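Local atomic coordinates of probable endonuclease 4 (Thermotoga maritima, PDB entry 4HNO), a protein that probably cleaves phosphodiester bonds at apurinic or apyrimidinic sites in DNA, using a three-metal centre, as part of base excision repair. Residues A[200-205]-A[209-214]; A[44-49]-A[94-99]. All coordinates share one frame; numbering follows the deposited sequence. Where two conformers were deposited one is given.

Contact 1 (A[200-205]-A[209-214]); sequences ALLNEI and FGLERL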
loop_
_atom_site.group_PDB
_atom_site.type_symbol
_atom_site.label_atom_id
_atom_site.label_comp_id
_atom_site.label_asym_id
_atom_site.label_seq_id
_atom_site.Cartn_x
_atom_site.Cartn_y
_atom_site.Cartn_z
ATOM N N ALA A 200 11.837 9.607 -14.007
ATOM C CA ALA A 200 12.649 8.405 -13.839
ATOM C C ALA A 200 11.881 7.305 -13.125
ATOM O O ALA A 200 11.971 6.135 -13.494
ATOM C CB ALA A 200 13.949 8.721 -13.101
ATOM N N LEU A 201 11.120 7.687 -12.105
ATOM C CA LEU A 201 10.296 6.727 -11.370
ATOM C C LEU A 201 9.278 6.085 -12.314
ATOM O O LEU A 201 9.109 4.860 -12.333
ATOM C CB LEU A 201 9.611 7.441 -10.210
ATOM C CG LEU A 201 8.573 6.615 -9.450
ATOM C CD1 LEU A 201 9.195 5.391 -8.821
ATOM C CD2 LEU A 201 7.888 7.479 -8.436
ATOM N N LEU A 202 8.574 6.909 -13.078
ATOM C CA LEU A 202 7.570 6.391 -13.996
ATOM C C LEU A 202 8.186 5.504 -15.067
ATOM O O LEU A 202 7.632 4.463 -15.411
ATOM C CB LEU A 202 6.774 7.540 -14.630
ATOM C CG LEU A 202 5.846 8.280 -13.667
ATOM C CD1 LEU A 202 5.327 9.557 -14.296
ATOM C CD2 LEU A 202 4.694 7.396 -13.242
ATOM N N ASN A 203 9.340 5.907 -15.591
ATOM C CA ASN A 203 10.025 5.074 -16.563
ATOM C C ASN A 203 10.405 3.725 -15.962
ATOM O O ASN A 203 10.308 2.689 -16.615
ATOM C CB ASN A 203 11.257 5.792 -17.094
ATOM C CG ASN A 203 10.902 6.951 -17.987
ATOM O OD1 ASN A 203 9.807 7.012 -18.548
ATOM N ND2 ASN A 203 11.822 7.885 -18.125
ATOM N N GLU A 204 10.855 3.748 -14.719
ATOM C CA GLU A 204 11.232 2.530 -14.034
ATOM C C GLU A 204 10.011 1.596 -13.822
ATOM O O GLU A 204 10.073 0.395 -14.081
ATOM C CB GLU A 204 11.920 2.929 -12.730
ATOM C CG GLU A 204 12.544 1.802 -11.979
ATOM C CD GLU A 204 13.423 2.280 -10.815
ATOM O OE1 GLU A 204 14.161 3.286 -10.888
ATOM O OE2 GLU A 204 13.343 1.604 -9.803
ATOM N N ILE A 205 8.891 2.157 -13.378
ATOM C CA ILE A 205 7.661 1.389 -13.232
ATOM C C ILE A 205 7.230 0.807 -14.567
ATOM O O ILE A 205 6.875 -0.367 -14.651
ATOM C CB ILE A 205 6.568 2.251 -12.567
ATOM C CG1 ILE A 205 6.964 2.548 -11.113
ATOM C CG2 ILE A 205 5.220 1.544 -12.617
ATOM C CD1 ILE A 205 6.100 3.557 -10.423
ATOM N N PHE A 209 7.349 -3.240 -14.594
ATOM C CA PHE A 209 6.018 -3.813 -14.342
ATOM C C PHE A 209 5.001 -3.508 -15.426
ATOM O O PHE A 209 4.058 -4.277 -15.623
ATOM C CB PHE A 209 5.427 -3.279 -13.029
ATOM C CG PHE A 209 6.403 -3.226 -11.891
ATOM C CD1 PHE A 209 6.884 -2.005 -11.440
ATOM C CD2 PHE A 209 6.843 -4.378 -11.265
ATOM C CE1 PHE A 209 7.788 -1.931 -10.404
ATOM C CE2 PHE A 209 7.774 -4.292 -10.222
ATOM C CZ PHE A 209 8.231 -3.069 -9.801
ATOM N N GLY A 210 5.152 -2.357 -16.069
ATOM C CA GLY A 210 4.086 -1.753 -16.843
ATOM C C GLY A 210 3.253 -0.894 -15.907
ATOM O O GLY A 210 2.912 -1.299 -14.787
ATOM N N LEU A 211 2.863 0.288 -16.373
ATOM C CA LEU A 211 2.128 1.207 -15.520
ATOM C C LEU A 211 0.775 0.669 -15.043
ATOM O O LEU A 211 0.292 1.066 -13.988
ATOM C CB LEU A 211 1.932 2.561 -16.216
ATOM C CG LEU A 211 3.090 3.528 -16.003
ATOM C CD1 LEU A 211 2.941 4.722 -16.910
ATOM C CD2 LEU A 211 3.157 3.978 -14.549
ATOM N N GLU A 212 0.159 -0.240 -15.791
ATOM C CA GLU A 212 -1.107 -0.818 -15.362
ATOM C C GLU A 212 -0.980 -1.513 -13.998
ATOM O O GLU A 212 -1.977 -1.653 -13.283
ATOM C CB GLU A 212 -1.629 -1.800 -16.419
ATOM C CG GLU A 212 -2.933 -2.476 -16.058
ATOM C CD GLU A 212 -2.752 -3.670 -15.167
ATOM O OE1 GLU A 212 -1.626 -4.203 -15.112
ATOM O OE2 GLU A 212 -3.752 -4.118 -14.548
ATOM N N ARG A 213 0.224 -1.961 -13.639
ATOM C CA ARG A 213 0.424 -2.651 -12.371
ATOM C C ARG A 213 0.531 -1.726 -11.170
ATOM O O ARG A 213 0.547 -2.224 -10.035
ATOM C CB ARG A 213 1.647 -3.567 -12.444
ATOM C CG ARG A 213 1.515 -4.767 -13.384
ATOM C CD ARG A 213 0.671 -5.882 -12.800
ATOM N NE ARG A 213 -0.747 -5.671 -12.945
ATOM C CZ ARG A 213 -1.665 -6.547 -12.550
ATOM N NH1 ARG A 213 -1.326 -7.602 -11.822
ATOM N NH2 ARG A 213 -2.950 -6.342 -12.863
ATOM N N LEU A 214 0.614 -0.418 -11.367
ATOM C CA LEU A 214 0.646 0.497 -10.241
ATOM C C LEU A 214 -0.786 0.749 -9.784
ATOM O O LEU A 214 -1.536 1.489 -10.423
ATOM C CB LEU A 214 1.344 1.811 -10.623
ATOM C CG LEU A 214 1.396 2.846 -9.507
ATOM C CD1 LEU A 214 2.176 2.340 -8.300
ATOM C CD2 LEU A 214 1.986 4.148 -10.038
#

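Contact 2 (A[44-49]-A[94-99]); sequences AKLPSD and LKKEVE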
loop_
_atom_site.group_PDB
_atom_site.type_symbol
_atom_site.label_atom_id
_atom_site.label_comp_id
_atom_site.label_asym_id
_atom_site.label_seq_id
_atom_site.Cartn_x
_atom_site.Cartn_y
_atom_site.Cartn_z
ATOM N N ALA A 44 -6.531 -15.132 12.662
ATOM C CA ALA A 44 -7.450 -14.020 12.518
ATOM C C ALA A 44 -8.834 -14.560 12.169
ATOM O O ALA A 44 -8.991 -15.461 11.346
ATOM C CB ALA A 44 -6.999 -13.060 11.422
ATOM N N LYS A 45 -9.841 -13.959 12.766
ATOM C CA LYS A 45 -11.218 -14.264 12.420
ATOM C C LYS A 45 -11.604 -13.643 11.088
ATOM O O LYS A 45 -11.064 -12.620 10.638
ATOM C CB LYS A 45 -12.167 -13.734 13.487
ATOM C CG LYS A 45 -12.043 -14.449 14.815
ATOM C CD LYS A 45 -13.075 -13.953 15.814
ATOM C CE LYS A 45 -12.571 -14.109 17.239
ATOM N NZ LYS A 45 -13.640 -13.901 18.250
ATOM N N LEU A 46 -12.582 -14.278 10.467
ATOM C CA LEU A 46 -13.288 -13.679 9.355
ATOM C C LEU A 46 -14.314 -12.673 9.868
ATOM O O LEU A 46 -14.872 -12.851 10.947
ATOM C CB LEU A 46 -14.087 -14.718 8.572
ATOM C CG LEU A 46 -13.273 -15.766 7.847
ATOM C CD1 LEU A 46 -14.232 -16.787 7.267
ATOM C CD2 LEU A 46 -12.475 -15.150 6.734
ATOM N N PRO A 47 -14.666 -11.686 9.047
ATOM C CA PRO A 47 -15.888 -10.939 9.344
ATOM C C PRO A 47 -17.074 -11.892 9.328
ATOM O O PRO A 47 -17.102 -12.828 8.535
ATOM C CB PRO A 47 -15.987 -9.943 8.187
ATOM C CG PRO A 47 -15.236 -10.531 7.098
ATOM C CD PRO A 47 -14.093 -11.311 7.749
ATOM N N SER A 48 -18.048 -11.655 10.191
ATOM C CA SER A 48 -19.267 -12.434 10.136
ATOM C C SER A 48 -19.986 -12.172 8.817
ATOM O O SER A 48 -19.737 -11.180 8.118
ATOM C CB SER A 48 -20.192 -12.086 11.292
ATOM O OG SER A 48 -20.706 -10.779 11.116
ATOM N N ASP A 49 -20.917 -13.056 8.482
ATOM C CA ASP A 49 -21.749 -12.827 7.321
ATOM C C ASP A 49 -22.432 -11.473 7.402
ATOM O O ASP A 49 -22.487 -10.735 6.420
ATOM C CB ASP A 49 -22.821 -13.891 7.177
ATOM C CG ASP A 49 -22.267 -15.263 6.989
ATOM O OD1 ASP A 49 -21.067 -15.442 6.674
ATOM O OD2 ASP A 49 -23.067 -16.206 7.135
ATOM N N LEU A 94 -1.497 -15.144 5.727
ATOM C CA LEU A 94 -1.749 -14.415 4.485
ATOM C C LEU A 94 -2.894 -15.053 3.697
ATOM O O LEU A 94 -3.710 -14.331 3.125
ATOM C CB LEU A 94 -0.463 -14.329 3.675
ATOM C CG LEU A 94 -0.499 -13.375 2.490
ATOM C CD1 LEU A 94 -0.844 -11.976 2.876
ATOM C CD2 LEU A 94 0.855 -13.388 1.785
ATOM N N LYS A 95 -2.983 -16.383 3.683
ATOM C CA LYS A 95 -4.134 -17.030 3.061
ATOM C C LYS A 95 -5.429 -16.566 3.723
ATOM O O LYS A 95 -6.414 -16.281 3.044
ATOM C CB LYS A 95 -4.057 -18.555 3.150
ATOM C CG LYS A 95 -3.033 -19.257 2.293
ATOM C CD LYS A 95 -2.939 -20.757 2.613
ATOM C CE LYS A 95 -1.841 -21.438 1.862
ATOM N NZ LYS A 95 -1.671 -22.828 2.344
ATOM N N LYS A 96 -5.441 -16.529 5.056
ATOM C CA LYS A 96 -6.613 -16.040 5.769
ATOM C C LYS A 96 -6.925 -14.581 5.409
ATOM O O LYS A 96 -8.074 -14.234 5.197
ATOM C CB LYS A 96 -6.416 -16.223 7.277
ATOM C CG LYS A 96 -7.416 -15.491 8.151
ATOM C CD LYS A 96 -8.893 -15.760 7.912
ATOM C CE LYS A 96 -9.325 -17.190 8.120
ATOM N NZ LYS A 96 -9.058 -17.637 9.509
ATOM N N GLU A 97 -5.895 -13.736 5.310
ATOM C CA GLU A 97 -6.158 -12.355 4.917
ATOM C C GLU A 97 -6.756 -12.272 3.519
ATOM O O GLU A 97 -7.644 -11.451 3.291
ATOM C CB GLU A 97 -4.872 -11.537 5.004
ATOM C CG GLU A 97 -4.387 -11.329 6.415
ATOM C CD GLU A 97 -3.123 -10.434 6.456
ATOM O OE1 GLU A 97 -2.829 -9.875 7.520
ATOM O OE2 GLU A 97 -2.451 -10.336 5.397
ATOM N N VAL A 98 -6.288 -13.097 2.596
ATOM C CA VAL A 98 -6.912 -13.148 1.274
ATOM C C VAL A 98 -8.381 -13.525 1.389
ATOM O O VAL A 98 -9.235 -12.938 0.731
ATOM C CB VAL A 98 -6.142 -14.108 0.342
ATOM C CG1 VAL A 98 -6.954 -14.407 -0.916
ATOM C CG2 VAL A 98 -4.782 -13.520 -0.010
ATOM N N GLU A 99 -8.688 -14.509 2.233
ATOM C CA GLU A 99 -10.058 -14.915 2.396
ATOM C C GLU A 99 -10.916 -13.852 3.078
ATOM O O GLU A 99 -12.104 -13.732 2.756
ATOM C CB GLU A 99 -10.107 -16.273 3.058
ATOM C CG GLU A 99 -9.529 -17.373 2.093
ATOM C CD GLU A 99 -10.304 -17.486 0.737
ATOM O OE1 GLU A 99 -11.545 -17.646 0.779
ATOM O OE2 GLU A 99 -9.705 -17.399 -0.352
#

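Contact 1 (A[200-205]-A[209-214])
I205 meets F209, L211 and L214 through its two branches. At CB the side chain divides. CG2 is anti to the backbone N. I205 CG2 touches L211 CD2 at 3.7 Å, the two side chains crossing at about a right angle. I205 CG2 also reaches F209 CD1 at 4.1 Å. The other branch leaves through CG1, which stays beside the backbone N (chi1 -67°). This branch is extended, and I205 CD1 meets L214 CD2 at 4.2 Å. L211 CD2 is shared: L202 CD2 also touches it, at 4.0 Å.

The I205 carbonyl works at the same time. I205 O accepts two backbone hydrogen bonds, from F209 N at 2.9 Å and from G210 N at 3.0 Å. The second is the more bent, with an angle of 133° at the hydrogen. The pair ties the last turn of the helix to the chain that leaves it. The turn continues through G210, which has a positive phi (87°), into the 3-10 turn 211-213.

This is a helix end folded back on its own exit loop. Helix 195-208 lies on the outside of the TIM barrel, and L214 begins strand 214-222. F209 and L214 pack on strand 176-181, F209 also on helix 160-169. L202 and L211 lean on helix 253-256.

Contact 2 (A[44-49]-A[94-99])
A44 offers K96 the flat peptide group that it shares with K45. K96 NZ does not sit over a face of this group. K96 NZ donates a hydrogen bond to A44 O end-on, nearly in line with the carbonyl (174°), at 2.8 Å. The K96 methylene chain lies close to the same oxygen, with K96 CD 3.4 Å from A44 O. The A44 methyl adds a small apolar touch, its CB 4.1 Å from K96 CG.

The lysine gets there by coiling. CG leaves anti to the backbone N (chi1 167°). The next three torsions are all near +60°, so the chain curls and brings NZ back to the carbonyl instead of reaching straight out from the helix. L46 packs on this curled chain. L46 CD2 lies 3.8 Å from K96 CD and 4.0 Å from K96 CE. L46 CD2 also approaches the helix backbone, 4.2 Å from E99 C.

Beyond the two segments, L46 and P47 touch I100, and P47 also touches L104, both on helix 84-104. K103 of that helix hydrogen-bonds to P47 O and forms a salt bridge with D49. S48 is the N-cap of helix 49-61, its OG taking the A51 N-H.

The contact joins the loop that follows strand 31-34 to helix 84-104, at the surface of the barrel and away from the metal centre. Its chemistry is that of a bent lysine used in two ways. The ammonium end is held by a neutral backbone oxygen, and the methylenes give L46 an apolar surface. That bond probably favours the charged form of the lysine.

How the contacts relate
From the N terminus, the chain passes strand 7-10, helix 20-26 and strand 31-34 before it reaches the loop that holds 44-49. Helix 49-61 and strand 69-72 follow before helix 84-104 comes back against that loop. Contact 2 therefore closes a long loop, with 44 residues between its segments. Contact 1 comes much later and closes a short one: three residues separate its segments, at the join of helix 195-208 and strand 214-222. The two loops are in series and neither nest nor cross. The centres of contacts 1 and 2 are about 31 Å apart, on opposite sides of the chain's centre. One contact ties successive beta-alpha units of the barrel, the other a helix to its next strand.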